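PDB 6JEB: beta-hexosaminidase Amuc_2018 from Akkermansia muciniphila, which hydrolyses terminal non-reducing N-acetylhexosamine residues, releasing GlcNAc from unbranched N-glycans and chitobiose and also acting on beta-linked GalNAc. Local coordinates for residues Trp134-Pro139 with Gln168-Leu173. Numbering follows the deposited sequence.
Sequences WRLPVP and QELKEL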
loop_
_atom_site.group_PDB
_atom_site.type_symbol
_atom_site.label_atom_id
_atom_site.label_comp_id
_atom_site.label_asym_id
_atom_site.label_seq_id
_atom_site.Cartn_x
_atom_site.Cartn_y
_atom_site.Cartn_z
ATOM N N TRP A 134 3.899 -17.316 -3.396
ATOM C CA TRP A 134 2.786 -16.937 -4.258
ATOM C C TRP A 134 1.522 -17.253 -3.473
ATOM O O TRP A 134 1.334 -18.403 -3.066
ATOM C CB TRP A 134 2.833 -17.758 -5.558
ATOM C CG TRP A 134 1.707 -17.445 -6.500
ATOM C CD1 TRP A 134 0.383 -17.742 -6.321
ATOM C CD2 TRP A 134 1.796 -16.736 -7.746
ATOM N NE1 TRP A 134 -0.355 -17.258 -7.379
ATOM C CE2 TRP A 134 0.492 -16.650 -8.272
ATOM C CE3 TRP A 134 2.860 -16.190 -8.480
ATOM C CZ2 TRP A 134 0.211 -16.018 -9.488
ATOM C CZ3 TRP A 134 2.575 -15.554 -9.688
ATOM C CH2 TRP A 134 1.264 -15.483 -10.179
ATOM N N ARG A 135 0.656 -16.250 -3.258
ATOM C CA ARG A 135 -0.447 -16.375 -2.306
ATOM C C ARG A 135 -1.843 -16.374 -2.929
ATOM O O ARG A 135 -2.831 -16.490 -2.180
ATOM C CB ARG A 135 -0.366 -15.277 -1.238
ATOM C CG ARG A 135 1.000 -15.144 -0.575
ATOM C CD ARG A 135 1.457 -16.456 0.085
ATOM N NE ARG A 135 2.797 -16.277 0.625
ATOM C CZ ARG A 135 3.662 -17.264 0.851
ATOM N NH1 ARG A 135 3.310 -18.531 0.645
ATOM N NH2 ARG A 135 4.883 -16.976 1.291
ATOM N N LEU A 136 -1.964 -16.249 -4.258
ATOM C CA LEU A 136 -3.265 -16.176 -4.915
ATOM C C LEU A 136 -3.607 -17.517 -5.539
ATOM O O LEU A 136 -2.888 -17.959 -6.447
ATOM C CB LEU A 136 -3.238 -15.110 -6.007
ATOM C CG LEU A 136 -4.550 -15.022 -6.791
ATOM C CD1 LEU A 136 -5.608 -14.196 -6.046
ATOM C CD2 LEU A 136 -4.325 -14.465 -8.197
ATOM N N PRO A 137 -4.695 -18.174 -5.141
ATOM C CA PRO A 137 -5.085 -19.416 -5.821
ATOM C C PRO A 137 -5.662 -19.112 -7.196
ATOM O O PRO A 137 -6.372 -18.120 -7.386
ATOM C CB PRO A 137 -6.149 -20.002 -4.887
ATOM C CG PRO A 137 -6.786 -18.782 -4.271
ATOM C CD PRO A 137 -5.651 -17.795 -4.080
ATOM N N VAL A 138 -5.332 -19.960 -8.167
ATOM C CA VAL A 138 -5.841 -19.794 -9.528
ATOM C C VAL A 138 -6.337 -21.141 -10.030
ATOM O O VAL A 138 -5.523 -22.060 -10.226
ATOM C CB VAL A 138 -4.779 -19.220 -10.486
ATOM C CG1 VAL A 138 -5.401 -18.960 -11.852
ATOM C CG2 VAL A 138 -4.157 -17.945 -9.933
ATOM N N PRO A 139 -7.637 -21.303 -10.265
ATOM C CA PRO A 139 -8.139 -22.567 -10.812
ATOM C C PRO A 139 -7.425 -22.922 -12.108
ATOM O O PRO A 139 -7.177 -22.064 -12.965
ATOM C CB PRO A 139 -9.627 -22.282 -11.049
ATOM C CG PRO A 139 -9.960 -21.209 -10.045
ATOM C CD PRO A 139 -8.725 -20.354 -9.966
ATOM N N GLN A 168 -12.550 -17.592 -0.902
ATOM C CA GLN A 168 -13.513 -17.115 0.085
ATOM C C GLN A 168 -12.873 -16.138 1.071
ATOM O O GLN A 168 -13.493 -15.134 1.451
ATOM C CB GLN A 168 -14.119 -18.318 0.805
ATOM C CG GLN A 168 -15.326 -18.009 1.654
ATOM C CD GLN A 168 -16.025 -19.276 2.125
ATOM O OE1 GLN A 168 -16.842 -19.854 1.404
ATOM N NE2 GLN A 168 -15.696 -19.722 3.334
ATOM N N GLU A 169 -11.630 -16.402 1.490
ATOM C CA GLU A 169 -10.938 -15.456 2.362
ATOM C C GLU A 169 -10.713 -14.116 1.672
ATOM O O GLU A 169 -10.834 -13.059 2.301
ATOM C CB GLU A 169 -9.601 -16.027 2.831
ATOM C CG GLU A 169 -9.706 -17.050 3.939
ATOM C CD GLU A 169 -8.348 -17.652 4.269
ATOM O OE1 GLU A 169 -7.518 -17.781 3.336
ATOM O OE2 GLU A 169 -8.108 -17.988 5.456
ATOM N N LEU A 170 -10.329 -14.134 0.393
ATOM C CA LEU A 170 -10.089 -12.868 -0.293
ATOM C C LEU A 170 -11.388 -12.091 -0.493
ATOM O O LEU A 170 -11.403 -10.859 -0.363
ATOM C CB LEU A 170 -9.346 -13.105 -1.604
ATOM C CG LEU A 170 -7.924 -13.640 -1.411
ATOM C CD1 LEU A 170 -7.301 -14.016 -2.744
ATOM C CD2 LEU A 170 -7.040 -12.631 -0.680
ATOM N N LYS A 171 -12.494 -12.792 -0.779
ATOM C CA LYS A 171 -13.779 -12.106 -0.885
ATOM C C LYS A 171 -14.224 -11.561 0.468
ATOM O O LYS A 171 -14.823 -10.477 0.538
ATOM C CB LYS A 171 -14.839 -13.017 -1.510
ATOM C CG LYS A 171 -14.559 -13.330 -2.982
ATOM C CD LYS A 171 -15.687 -14.101 -3.649
ATOM C CE LYS A 171 -15.446 -14.204 -5.153
ATOM N NZ LYS A 171 -16.589 -14.797 -5.918
ATOM N N GLU A 172 -13.929 -12.286 1.550
ATOM C CA GLU A 172 -14.183 -11.755 2.885
ATOM C C GLU A 172 -13.394 -10.469 3.112
ATOM O O GLU A 172 -13.939 -9.466 3.593
ATOM C CB GLU A 172 -13.829 -12.789 3.956
ATOM C CG GLU A 172 -14.046 -12.246 5.365
ATOM C CD GLU A 172 -13.359 -13.050 6.450
ATOM O OE1 GLU A 172 -12.325 -13.697 6.171
ATOM O OE2 GLU A 172 -13.856 -13.032 7.593
ATOM N N LEU A 173 -12.103 -10.486 2.772
ATOM C CA LEU A 173 -11.262 -9.309 2.960
ATOM C C LEU A 173 -11.804 -8.118 2.180
ATOM O O LEU A 173 -11.833 -6.992 2.694
ATOM C CB LEU A 173 -9.834 -9.624 2.508
ATOM C CG LEU A 173 -8.839 -8.463 2.574
ATOM C CD1 LEU A 173 -8.613 -8.008 4.011
ATOM C CD2 LEU A 173 -7.515 -8.859 1.904
#
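Leu136, on an irregular loop, comes closest to Leu170 on the helix 167-178, their CA atoms 8.9 Å apart, a gap spanned by side chains alone, with no hydrogen bond across it. The bridge is small and wholly apolar. CD1 of Leu136 meets CD1 of Leu170 at 3.7 Å, methyl against methyl, and the two side chains cross at about a right angle. Leu170 points toward the loop. Leu136 does not set out in the direction of the helix: with CG anti to the backbone N (chi1 177°), it is the CD1 branch that swings over to it. Pro137 adds a looser touch from its ring, CD lying 4.3 Å from the same CD1 of Leu170, so that one methyl packs against both loop residues.

Within the loop, the indole of Trp134 fixes the carbonyl of Leu136. Its NE1 donates to Leu136 O at 2.8 Å, in the carbonyl plane on a lone pair, with the oxygen also in the plane of the ring, although the N-H...O angle is a bent 139°. Arg135 holds the loop to its surroundings, its guanidinium donating to Pro99 O, Ala100 O and Gly163 O. Helix 230-246 extends the apolar patch, with Val239 and Leu243 on Leu136 and Ile246 on Leu170.

This is packing between a loop at the C-terminal end of a barrel strand and a helix of the outer layer in the (beta/alpha)8 (TIM) barrel of a family 20 glycoside hydrolase: the loop region after strand 123-127, which carries the active-site residue Asp130, rests on the helix that leads into strand 183-187.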